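Local coordinates for agmatine ureohydrolase (PDB 3PZL), which probably hydrolyses agmatine to putrescine and urea as a manganese-dependent member of the arginase family, at residues Asn208-Tyr213 against Asp251-Arg256. Numbering follows the deposited sequence.
Sequences NGIDKY and DTDVRR
Ile210 packs against Asp253 and Arg256 where segment 208-213 meets segment 251-256, while its neighbour Asp211 pairs a charge with Arg256. The methyl CG2 of Ile210 is in van der Waals contact with Asp253 OD1 at 3.6 Å and also touches CG of Arg256. Asp253 spends its other oxygen, OD2, on the backbone N of Ala250, just ahead of the helix. One turn further along the helix from Asp253, Arg256 leaves the backbone with CG anti to N and then bends at chi2, which brings NE to Asp211 OD1 at 3.0 Å. This salt bridge is nearly straight, 165° at the hydrogen; it enters the edge of the guanidinium in plane and uses the syn lone pair of OD1, although the two flat groups are turned 57° apart. NH1 pairs with Glu259, so acids on both helices share the cation. A leucine in place of Arg256 would probably leave Asp211 and Glu259 without this shared counter-charge. The axes of segments 208-213 and 251-256 run 9.8 Å apart and 17° from parallel; the helices they lie on, 202-220 and 251-261, pack as neighbouring layer helices in the three-layer alpha/beta/alpha fold of the arginase family.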
ATOM      1  N   ASN B 208     -21.975   1.096 -30.384  1.00 61.06           N
ATOM      2  CA  ASN B 208     -22.176   0.245 -31.549  1.00 60.59           C
ATOM      3  C   ASN B 208     -21.618  -1.153 -31.400  1.00 60.21           C
ATOM      4  O   ASN B 208     -21.657  -1.952 -32.330  1.00 60.93           O
ATOM      5  CB  ASN B 208     -21.568   0.901 -32.779  1.00 60.96           C
ATOM      6  CG  ASN B 208     -22.221   2.238 -33.114  1.00 62.35           C
ATOM      7  OD1 ASN B 208     -23.417   2.436 -32.912  1.00 62.22           O
ATOM      8  ND2 ASN B 208     -21.430   3.158 -33.621  1.00 62.34           N
ATOM      9  N   GLY B 209     -21.094  -1.471 -30.229  1.00 59.50           N
ATOM     10  CA  GLY B 209     -20.370  -2.729 -30.071  1.00 58.09           C
ATOM     11  C   GLY B 209     -18.996  -2.653 -30.735  1.00 57.64           C
ATOM     12  O   GLY B 209     -18.769  -1.853 -31.666  1.00 57.52           O
ATOM     13  N   ILE B 210     -18.079  -3.490 -30.254  1.00 56.53           N
ATOM     14  CA  ILE B 210     -16.717  -3.530 -30.766  1.00 55.91           C
ATOM     15  C   ILE B 210     -16.665  -4.223 -32.121  1.00 56.65           C
ATOM     16  O   ILE B 210     -15.906  -3.801 -33.007  1.00 56.90           O
ATOM     17  CB  ILE B 210     -15.728  -4.179 -29.733  1.00 55.09           C
ATOM     18  CG1 ILE B 210     -14.273  -4.214 -30.246  1.00 54.43           C
ATOM     19  CG2 ILE B 210     -16.190  -5.576 -29.332  1.00 54.57           C
ATOM     20  CD1 ILE B 210     -13.588  -2.848 -30.404  1.00 53.05           C
ATOM     21  N   ASP B 211     -17.476  -5.271 -32.283  1.00 57.04           N
ATOM     22  CA  ASP B 211     -17.519  -6.043 -33.538  1.00 57.96           C
ATOM     23  C   ASP B 211     -17.599  -5.202 -34.817  1.00 58.59           C
ATOM     24  O   ASP B 211     -16.832  -5.435 -35.752  1.00 59.11           O
ATOM     25  CB  ASP B 211     -18.641  -7.070 -33.520  1.00 57.72           C
ATOM     26  CG  ASP B 211     -18.217  -8.381 -32.870  1.00 59.34           C
ATOM     27  OD1 ASP B 211     -17.006  -8.622 -32.697  1.00 58.17           O
ATOM     28  OD2 ASP B 211     -19.099  -9.194 -32.545  1.00 62.02           O
ATOM     29  N   LYS B 212     -18.499  -4.220 -34.849  1.00 58.47           N
ATOM     30  CA  LYS B 212     -18.590  -3.306 -35.991  1.00 59.16           C
ATOM     31  C   LYS B 212     -17.201  -2.883 -36.444  1.00 58.95           C
ATOM     32  O   LYS B 212     -16.805  -3.186 -37.549  1.00 59.60           O
ATOM     33  CB  LYS B 212     -19.435  -2.078 -35.626  1.00 59.98           C
ATOM     34  CG  LYS B 212     -19.386  -0.910 -36.607  1.00 61.27           C
ATOM     35  CD  LYS B 212     -20.413   0.133 -36.216  1.00 65.23           C
ATOM     36  CE  LYS B 212     -20.814   1.039 -37.400  1.00 68.83           C
ATOM     37  NZ  LYS B 212     -19.807   2.119 -37.608  1.00 70.22           N
ATOM     38  N   TYR B 213     -16.459  -2.220 -35.562  1.00 58.36           N
ATOM     39  CA  TYR B 213     -15.111  -1.713 -35.849  1.00 57.84           C
ATOM     40  C   TYR B 213     -14.077  -2.801 -36.131  1.00 57.46           C
ATOM     41  O   TYR B 213     -13.148  -2.591 -36.898  1.00 56.49           O
ATOM     42  CB  TYR B 213     -14.675  -0.773 -34.723  1.00 56.89           C
ATOM     43  CG  TYR B 213     -15.746   0.278 -34.481  1.00 56.86           C
ATOM     44  CD1 TYR B 213     -15.886   1.379 -35.343  1.00 55.64           C
ATOM     45  CD2 TYR B 213     -16.649   0.145 -33.417  1.00 54.98           C
ATOM     46  CE1 TYR B 213     -16.859   2.304 -35.141  1.00 55.14           C
ATOM     47  CE2 TYR B 213     -17.619   1.069 -33.209  1.00 54.04           C
ATOM     48  CZ  TYR B 213     -17.722   2.136 -34.079  1.00 56.62           C
ATOM     49  OH  TYR B 213     -18.700   3.064 -33.886  1.00 62.05           O
ATOM     50  N   ASP B 251     -12.487  -5.012 -20.653  1.00 44.49           N
ATOM     51  CA  ASP B 251     -11.386  -5.958 -20.848  1.00 44.95           C
ATOM     52  C   ASP B 251     -11.760  -6.969 -21.931  1.00 44.45           C
ATOM     53  O   ASP B 251     -10.959  -7.261 -22.813  1.00 45.06           O
ATOM     54  CB  ASP B 251     -11.010  -6.633 -19.521  1.00 44.41           C
ATOM     55  CG  ASP B 251     -12.176  -7.399 -18.902  1.00 47.99           C
ATOM     56  OD1 ASP B 251     -13.328  -7.266 -19.416  1.00 48.05           O
ATOM     57  OD2 ASP B 251     -11.932  -8.150 -17.899  1.00 51.31           O
ATOM     58  N   THR B 252     -12.993  -7.458 -21.885  1.00 43.67           N
ATOM     59  CA  THR B 252     -13.550  -8.260 -22.974  1.00 43.96           C
ATOM     60  C   THR B 252     -13.528  -7.621 -24.374  1.00 44.10           C
ATOM     61  O   THR B 252     -13.465  -8.328 -25.372  1.00 43.98           O
ATOM     62  CB  THR B 252     -14.982  -8.627 -22.641  1.00 44.34           C
ATOM     63  OG1 THR B 252     -15.658  -7.461 -22.113  1.00 42.36           O
ATOM     64  CG2 THR B 252     -14.944  -9.712 -21.560  1.00 46.13           C
ATOM     65  N   ASP B 253     -13.597  -6.293 -24.463  1.00 44.48           N
ATOM     66  CA  ASP B 253     -13.587  -5.651 -25.782  1.00 45.09           C
ATOM     67  C   ASP B 253     -12.227  -5.865 -26.444  1.00 45.02           C
ATOM     68  O   ASP B 253     -12.162  -6.061 -27.655  1.00 46.29           O
ATOM     69  CB  ASP B 253     -13.919  -4.147 -25.738  1.00 45.35           C
ATOM     70  CG  ASP B 253     -15.413  -3.843 -25.463  1.00 47.70           C
ATOM     71  OD1 ASP B 253     -16.338  -4.593 -25.908  1.00 48.96           O
ATOM     72  OD2 ASP B 253     -15.659  -2.815 -24.779  1.00 48.43           O
ATOM     73  N   VAL B 254     -11.153  -5.849 -25.655  1.00 43.29           N
ATOM     74  CA  VAL B 254      -9.833  -5.945 -26.209  1.00 42.37           C
ATOM     75  C   VAL B 254      -9.586  -7.384 -26.559  1.00 44.23           C
ATOM     76  O   VAL B 254      -8.844  -7.684 -27.502  1.00 45.21           O
ATOM     77  CB  VAL B 254      -8.773  -5.397 -25.255  1.00 41.66           C
ATOM     78  CG1 VAL B 254      -7.386  -5.640 -25.763  1.00 39.43           C
ATOM     79  CG2 VAL B 254      -8.966  -3.903 -25.063  1.00 40.26           C
ATOM     80  N   ARG B 255     -10.232  -8.287 -25.825  1.00 45.16           N
ATOM     81  CA  ARG B 255     -10.017  -9.714 -26.021  1.00 45.81           C
ATOM     82  C   ARG B 255     -10.631 -10.090 -27.331  1.00 46.34           C
ATOM     83  O   ARG B 255     -10.032 -10.815 -28.113  1.00 47.45           O
ATOM     84  CB  ARG B 255     -10.624 -10.524 -24.869  1.00 46.37           C
ATOM     85  CG  ARG B 255     -10.610 -12.055 -25.043  1.00 47.68           C
ATOM     86  CD  ARG B 255     -11.453 -12.710 -23.944  1.00 48.55           C
ATOM     87  NE  ARG B 255     -11.530 -14.186 -24.021  1.00 50.49           N
ATOM     88  CZ  ARG B 255     -12.574 -14.853 -24.526  1.00 49.57           C
ATOM     89  NH1 ARG B 255     -13.582 -14.171 -25.023  1.00 50.63           N
ATOM     90  NH2 ARG B 255     -12.610 -16.188 -24.548  1.00 48.70           N
ATOM     91  N   ARG B 256     -11.819  -9.562 -27.585  1.00 46.64           N
ATOM     92  CA  ARG B 256     -12.534  -9.836 -28.817  1.00 46.41           C
ATOM     93  C   ARG B 256     -11.754  -9.287 -29.991  1.00 45.76           C
ATOM     94  O   ARG B 256     -11.663  -9.913 -31.026  1.00 47.05           O
ATOM     95  CB  ARG B 256     -13.957  -9.257 -28.733  1.00 46.41           C
ATOM     96  CG  ARG B 256     -14.826  -9.502 -29.942  1.00 47.77           C
ATOM     97  CD  ARG B 256     -15.200 -10.959 -30.122  1.00 51.67           C
ATOM     98  NE  ARG B 256     -15.947 -11.144 -31.358  1.00 57.96           N
ATOM     99  CZ  ARG B 256     -16.373 -12.313 -31.820  1.00 59.31           C
ATOM    100  NH1 ARG B 256     -16.097 -13.423 -31.161  1.00 58.94           N
ATOM    101  NH2 ARG B 256     -17.038 -12.366 -32.970  1.00 61.58           N
TER